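Local coordinates for protein diol-dehydratase (Roseburia inulinivorans, PDB 5I2A) that probably dehydrates 1,2-propanediol as a B12-independent lyase of the glycyl radical enzyme family, at residues L798-A801 and E806-S809; L811-A816 and A820-L825. One frame throughout, in Å; residues are numbered along the deposited sequence.

Contact 1. Residues L798-A801 and E806-S809; sequences LLDA and EKYS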
ATOM      1  N   LEU A 798      18.764   5.103 -49.426  1.00 18.06           N
ATOM      2  CA  LEU A 798      18.444   4.116 -48.400  1.00 14.58           C
ATOM      3  C   LEU A 798      18.887   2.720 -48.830  1.00 13.65           C
ATOM      4  O   LEU A 798      19.428   1.984 -48.022  1.00 15.87           O
ATOM      5  CB  LEU A 798      16.950   4.126 -48.080  1.00 11.27           C
ATOM      6  CG  LEU A 798      16.369   5.428 -47.503  1.00 13.56           C
ATOM      7  CD1 LEU A 798      14.914   5.229 -47.166  1.00 15.86           C
ATOM      8  CD2 LEU A 798      17.131   5.887 -46.283  1.00 12.88           C
ATOM      9  N   LEU A 799      18.657   2.366 -50.096  1.00 16.12           N
ATOM     10  CA  LEU A 799      19.110   1.072 -50.621  1.00 17.58           C
ATOM     11  C   LEU A 799      20.629   0.948 -50.559  1.00 16.73           C
ATOM     12  O   LEU A 799      21.139  -0.082 -50.145  1.00 18.25           O
ATOM     13  CB  LEU A 799      18.625   0.855 -52.059  1.00 16.47           C
ATOM     14  CG  LEU A 799      17.107   0.731 -52.220  1.00 22.53           C
ATOM     15  CD1 LEU A 799      16.709   0.649 -53.688  1.00 24.11           C
ATOM     16  CD2 LEU A 799      16.577  -0.479 -51.450  1.00 22.22           C
ATOM     17  N   ASP A 800      21.350   1.996 -50.955  1.00 17.98           N
ATOM     18  CA  ASP A 800      22.813   1.962 -50.885  1.00 16.44           C
ATOM     19  C   ASP A 800      23.309   1.829 -49.439  1.00 19.72           C
ATOM     20  O   ASP A 800      24.326   1.181 -49.188  1.00 18.11           O
ATOM     21  CB  ASP A 800      23.435   3.210 -51.522  1.00 16.57           C
ATOM     22  CG  ASP A 800      24.908   2.998 -51.894  1.00 19.29           C
ATOM     23  OD1 ASP A 800      25.231   1.911 -52.391  1.00 20.33           O
ATOM     24  OD2 ASP A 800      25.739   3.900 -51.684  1.00 16.35           O
ATOM     25  N   ALA A 801      22.602   2.448 -48.495  1.00 15.07           N
ATOM     26  CA  ALA A 801      22.982   2.367 -47.085  1.00 17.46           C
ATOM     27  C   ALA A 801      22.756   0.953 -46.542  1.00 18.81           C
ATOM     28  O   ALA A 801      23.450   0.512 -45.628  1.00 22.85           O
ATOM     29  CB  ALA A 801      22.209   3.389 -46.252  1.00 16.38           C
ATOM     30  N   GLU A 806      28.881   1.020 -44.289  1.00 19.95           N
ATOM     31  CA  GLU A 806      30.090   1.724 -43.887  1.00 18.28           C
ATOM     32  C   GLU A 806      30.215   3.119 -44.547  1.00 18.76           C
ATOM     33  O   GLU A 806      30.988   3.946 -44.093  1.00 19.55           O
ATOM     34  CB  GLU A 806      31.331   0.871 -44.196  1.00 24.43           C
ATOM     35  CG  GLU A 806      31.680   0.753 -45.689  1.00 27.49           C
ATOM     36  CD  GLU A 806      30.762  -0.179 -46.477  1.00 31.01           C
ATOM     37  OE1 GLU A 806      29.851  -0.809 -45.881  1.00 31.29           O
ATOM     38  OE2 GLU A 806      30.953  -0.273 -47.711  1.00 37.99           O
ATOM     39  N   LYS A 807      29.424   3.396 -45.579  1.00 17.14           N
ATOM     40  CA  LYS A 807      29.438   4.718 -46.214  1.00 17.78           C
ATOM     41  C   LYS A 807      28.419   5.673 -45.581  1.00 19.50           C
ATOM     42  O   LYS A 807      28.329   6.848 -45.960  1.00 17.66           O
ATOM     43  CB  LYS A 807      29.149   4.596 -47.719  1.00 16.11           C
ATOM     44  CG  LYS A 807      30.290   3.957 -48.542  1.00 20.11           C
ATOM     45  CD  LYS A 807      29.793   3.464 -49.900  1.00 20.35           C
ATOM     46  CE  LYS A 807      29.210   4.589 -50.743  1.00 22.07           C
ATOM     47  NZ  LYS A 807      28.605   4.099 -52.025  1.00 21.94           N
ATOM     48  N   TYR A 808      27.648   5.158 -44.628  1.00 17.62           N
ATOM     49  CA  TYR A 808      26.484   5.872 -44.116  1.00 15.41           C
ATOM     50  C   TYR A 808      26.369   5.808 -42.609  1.00 20.29           C
ATOM     51  O   TYR A 808      25.273   5.705 -42.064  1.00 18.53           O
ATOM     52  CB  TYR A 808      25.219   5.302 -44.748  1.00 17.34           C
ATOM     53  CG  TYR A 808      25.168   5.510 -46.238  1.00 16.08           C
ATOM     54  CD1 TYR A 808      24.740   6.716 -46.768  1.00 16.51           C
ATOM     55  CD2 TYR A 808      25.580   4.510 -47.113  1.00 17.43           C
ATOM     56  CE1 TYR A 808      24.696   6.925 -48.129  1.00 17.28           C
ATOM     57  CE2 TYR A 808      25.545   4.706 -48.492  1.00 15.14           C
ATOM     58  CZ  TYR A 808      25.096   5.915 -48.993  1.00 16.84           C
ATOM     59  OH  TYR A 808      25.053   6.126 -50.361  1.00 18.75           O
ATOM     60  N   SER A 809      27.507   5.883 -41.935  1.00 18.31           N
ATOM     61  CA  SER A 809      27.526   5.726 -40.500  1.00 21.13           C
ATOM     62  C   SER A 809      26.800   6.884 -39.806  1.00 19.17           C
ATOM     63  O   SER A 809      26.334   6.730 -38.690  1.00 19.82           O
ATOM     64  CB  SER A 809      28.972   5.593 -39.999  1.00 18.74           C
ATOM     65  OG  SER A 809      29.727   6.748 -40.292  1.00 24.09           O
TER
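The phenol oxygen of Tyr808 and the ammonium of Lys807 meet on one carboxylate oxygen, OD2 of Asp800. Tyr808 OH donates to Asp800 OD2 at 2.7 Å, on the anti lone pair, while Lys807 NZ comes in on the syn lone pair at 2.9 Å from the same Asp800 OD2 and makes a salt bridge. Both lone pairs are thus used, and two donors grip Asp800 OD2. This oxygen lies at the edge of the tyrosine ring, in its plane; the carboxylate and ring planes are 87° apart. Over one ring face sits the methyl of Ala801, a CH-pi contact with CB 4.0 Å from the Tyr808 ring centroid; Ala801 CA comes to 3.4 Å from Tyr808 CD2. The lysine chain bends at chi3 (60°), which brings NZ round to the carboxylate. A phenylalanine in place of Tyr808 would probably keep the cover on Ala801 but take away the donor on the anti lone pair of Asp800 OD2, leaving Lys807 as the donor to it from the 806-809 segment. In the next layer outward, Leu811 and Phe822 touch Ala801. The contact joins the loop before strand 812-814 to helix 795-803.

Contact 2. Residues L811-A816 and A820-L825; sequences LIVRVA and ALFTTL
Leu811 lies alongside Phe822, the two side chains extending in the same direction, and its CD2 comes to 3.9 Å from Phe822 CB. The ring then runs on to Val813, whose two methyls both reach Phe822 CD1: CG1 approaches obliquely at 3.7 Å, whereas CG2 sits at the ring edge, in its plane. Phe822 CG is turned away from the backbone N (chi1 -172°), which sends the ring toward Leu811 and Val813. Val813 CG2 also touches Leu825 CD1, and Leu825 and Val815 run antiparallel past one another, CD1 against CG2. Ala820 CB adds to this apolar patch against Val815 CG2. On the other face of the ribbon, Ile812 CD1 meets Leu821 CD2 at 3.6 Å.

The backbone evidence for pairing is equally direct. Val813 and Ala820 form an antiparallel hydrogen-bonded pair, with Val813 N to Ala820 O at 2.9 Å and Ala820 N to Val813 O at 3.0 Å. Ile812 and Leu821 are the adjoining non-hydrogen-bonded pair, their CA atoms 4.5 Å apart. Beyond them Phe822 N donates to Leu811 O, tilted 23° from the carbonyl plane, and a water also donates to that oxygen while accepting from Thr823 N. Leu821 O takes both Thr824 N and Thr824 OG1, the hydroxyl at 2.7 Å from Leu821 O and on a lone pair, a double grip that holds the 3-10 turn 822-824 at the strand's end.

Helices 795-803 and 827-835 pack on the Val813 and Phe822 side chains. The arrangement is a two-stranded antiparallel beta hairpin, and its connection contains Gly817, predicted to bear the radical, which is not present in this structure; it is thus consistent with the glycyl radical loop of this enzyme family.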
ATOM      1  N   LEU A 811      24.102   8.537 -41.312  1.00 13.37           N
ATOM      2  CA  LEU A 811      22.811   8.757 -41.955  1.00 13.55           C
ATOM      3  C   LEU A 811      21.663   8.613 -40.942  1.00 16.46           C
ATOM      4  O   LEU A 811      21.563   7.600 -40.268  1.00 13.70           O
ATOM      5  CB  LEU A 811      22.614   7.780 -43.107  1.00 13.16           C
ATOM      6  CG  LEU A 811      21.259   7.876 -43.808  1.00 17.63           C
ATOM      7  CD1 LEU A 811      21.142   9.214 -44.547  1.00 17.15           C
ATOM      8  CD2 LEU A 811      21.076   6.708 -44.745  1.00 17.17           C
ATOM      9  N   ILE A 812      20.830   9.645 -40.834  1.00 16.80           N
ATOM     10  CA  ILE A 812      19.670   9.642 -39.943  1.00 17.85           C
ATOM     11  C   ILE A 812      18.392   9.480 -40.760  1.00 18.45           C
ATOM     12  O   ILE A 812      18.276  10.072 -41.826  1.00 15.84           O
ATOM     13  CB  ILE A 812      19.556  10.962 -39.125  1.00 16.82           C
ATOM     14  CG1 ILE A 812      20.848  11.267 -38.363  1.00 18.38           C
ATOM     15  CG2 ILE A 812      18.317  10.956 -38.218  1.00 15.60           C
ATOM     16  CD1 ILE A 812      20.934  10.675 -37.011  1.00 17.23           C
ATOM     17  N   VAL A 813      17.442   8.678 -40.282  1.00 14.23           N
ATOM     18  CA  VAL A 813      16.102   8.707 -40.861  1.00 11.94           C
ATOM     19  C   VAL A 813      15.074   8.954 -39.776  1.00 17.18           C
ATOM     20  O   VAL A 813      15.331   8.693 -38.602  1.00 14.10           O
ATOM     21  CB  VAL A 813      15.728   7.408 -41.583  1.00 14.94           C
ATOM     22  CG1 VAL A 813      16.613   7.199 -42.807  1.00 14.42           C
ATOM     23  CG2 VAL A 813      15.794   6.208 -40.613  1.00 11.78           C
ATOM     24  N   ARG A 814      13.913   9.453 -40.183  1.00 15.52           N
ATOM     25  CA  ARG A 814      12.770   9.551 -39.300  1.00 14.17           C
ATOM     26  C   ARG A 814      12.109   8.193 -39.192  1.00 17.35           C
ATOM     27  O   ARG A 814      11.775   7.599 -40.216  1.00 17.72           O
ATOM     28  CB  ARG A 814      11.757  10.579 -39.814  1.00 14.75           C
ATOM     29  CG  ARG A 814      10.692  10.936 -38.786  1.00 14.62           C
ATOM     30  CD  ARG A 814      11.329  11.567 -37.538  1.00 14.49           C
ATOM     31  NE  ARG A 814      10.337  12.031 -36.558  1.00 17.84           N
ATOM     32  CZ  ARG A 814      10.639  12.655 -35.424  1.00 16.57           C
ATOM     33  NH1 ARG A 814      11.909  12.884 -35.102  1.00 15.01           N
ATOM     34  NH2 ARG A 814       9.672  13.050 -34.603  1.00 18.00           N
ATOM     35  N   VAL A 815      11.916   7.697 -37.969  1.00 14.04           N
ATOM     36  CA  VAL A 815      11.173   6.454 -37.780  1.00 12.69           C
ATOM     37  C   VAL A 815       9.689   6.784 -37.558  1.00 15.16           C
ATOM     38  O   VAL A 815       8.931   6.855 -38.510  1.00 17.87           O
ATOM     39  CB  VAL A 815      11.738   5.611 -36.599  1.00 15.43           C
ATOM     40  CG1 VAL A 815      10.999   4.296 -36.482  1.00 12.62           C
ATOM     41  CG2 VAL A 815      13.220   5.355 -36.799  1.00 14.55           C
ATOM     42  N   ALA A 816       9.277   6.992 -36.309  1.00 13.43           N
ATOM     43  CA  ALA A 816       7.946   7.554 -36.052  1.00 13.45           C
ATOM     44  C   ALA A 816       7.922   8.245 -34.699  1.00 12.61           C
ATOM     45  O   ALA A 816       7.876   7.592 -33.665  1.00 14.91           O
ATOM     46  CB  ALA A 816       6.875   6.474 -36.123  1.00 12.57           C
ATOM     47  N   ALA A 820      16.552   8.241 -35.914  1.00 13.63           N
ATOM     48  CA  ALA A 820      17.538   7.248 -35.547  1.00 13.11           C
ATOM     49  C   ALA A 820      18.592   7.093 -36.640  1.00 14.98           C
ATOM     50  O   ALA A 820      18.376   7.483 -37.794  1.00 13.90           O
ATOM     51  CB  ALA A 820      16.857   5.916 -35.263  1.00 13.52           C
ATOM     52  N   LEU A 821      19.741   6.549 -36.263  1.00 12.94           N
ATOM     53  CA  LEU A 821      20.769   6.218 -37.237  1.00 13.87           C
ATOM     54  C   LEU A 821      20.294   5.006 -38.042  1.00 14.55           C
ATOM     55  O   LEU A 821      20.008   3.947 -37.479  1.00 12.94           O
ATOM     56  CB  LEU A 821      22.106   5.949 -36.534  1.00 13.86           C
ATOM     57  CG  LEU A 821      22.773   7.216 -35.980  1.00 15.31           C
ATOM     58  CD1 LEU A 821      23.805   6.873 -34.936  1.00 15.71           C
ATOM     59  CD2 LEU A 821      23.416   8.005 -37.135  1.00 15.81           C
ATOM     60  N   PHE A 822      20.175   5.189 -39.350  1.00 13.89           N
ATOM     61  CA  PHE A 822      19.627   4.167 -40.251  1.00 11.95           C
ATOM     62  C   PHE A 822      20.334   2.827 -40.149  1.00 16.32           C
ATOM     63  O   PHE A 822      19.687   1.774 -40.153  1.00 14.20           O
ATOM     64  CB  PHE A 822      19.685   4.650 -41.703  1.00 13.78           C
ATOM     65  CG  PHE A 822      18.976   3.743 -42.678  1.00 13.16           C
ATOM     66  CD1 PHE A 822      17.598   3.658 -42.695  1.00 15.07           C
ATOM     67  CD2 PHE A 822      19.694   2.969 -43.570  1.00 15.49           C
ATOM     68  CE1 PHE A 822      16.938   2.826 -43.592  1.00 14.11           C
ATOM     69  CE2 PHE A 822      19.047   2.140 -44.469  1.00 16.27           C
ATOM     70  CZ  PHE A 822      17.668   2.064 -44.480  1.00 15.05           C
ATOM     71  N   THR A 823      21.663   2.858 -40.069  1.00 14.14           N
ATOM     72  CA  THR A 823      22.402   1.607 -40.046  1.00 15.33           C
ATOM     73  C   THR A 823      22.423   0.983 -38.645  1.00 20.16           C
ATOM     74  O   THR A 823      23.043  -0.045 -38.461  1.00 20.06           O
ATOM     75  CB  THR A 823      23.869   1.760 -40.553  1.00 15.49           C
ATOM     76  OG1 THR A 823      24.600   2.647 -39.703  1.00 17.39           O
ATOM     77  CG2 THR A 823      23.901   2.291 -41.986  1.00 16.34           C
ATOM     78  N   THR A 824      21.756   1.591 -37.661  1.00 18.40           N
ATOM     79  CA  THR A 824      21.569   0.903 -36.375  1.00 18.90           C
ATOM     80  C   THR A 824      20.213   0.203 -36.330  1.00 17.53           C
ATOM     81  O   THR A 824      19.861  -0.412 -35.334  1.00 19.25           O
ATOM     82  CB  THR A 824      21.665   1.850 -35.147  1.00 17.43           C
ATOM     83  OG1 THR A 824      20.561   2.766 -35.140  1.00 19.46           O
ATOM     84  CG2 THR A 824      22.978   2.618 -35.144  1.00 14.99           C
ATOM     85  N   LEU A 825      19.447   0.320 -37.403  1.00 14.86           N
ATOM     86  CA  LEU A 825      18.144  -0.321 -37.473  1.00 15.68           C
ATOM     87  C   LEU A 825      18.241  -1.672 -38.179  1.00 21.24           C
ATOM     88  O   LEU A 825      19.072  -1.849 -39.077  1.00 16.74           O
ATOM     89  CB  LEU A 825      17.148   0.580 -38.203  1.00 13.17           C
ATOM     90  CG  LEU A 825      17.002   1.994 -37.639  1.00 16.01           C
ATOM     91  CD1 LEU A 825      15.926   2.759 -38.386  1.00 12.71           C
ATOM     92  CD2 LEU A 825      16.690   1.965 -36.128  1.00 15.01           C
TER
HETATM   93  O   HOH W   1      23.231   5.383 -40.096  1.00 15.10           O

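Contact 1 comes first along the chain and contact 2 follows it: helix 795-803, the returning loop 806-809, then the hairpin of strands 812-814 and 819-821. Their centres are 11 Å apart, and both belong to the C-terminal glycine radical region. They touch directly: Ala801 CB lies 3.7 Å from Phe822 CD2, and Ser809 O packs against Leu821 CD2. Contact 1, its centre about 26 Å from the chain centre, is the more peripheral and partly buried; contact 2, at about 15 Å, is buried. Together they link an outer helix-loop turn to the more buried hairpin, whose connection holds the glycine predicted to carry the radical.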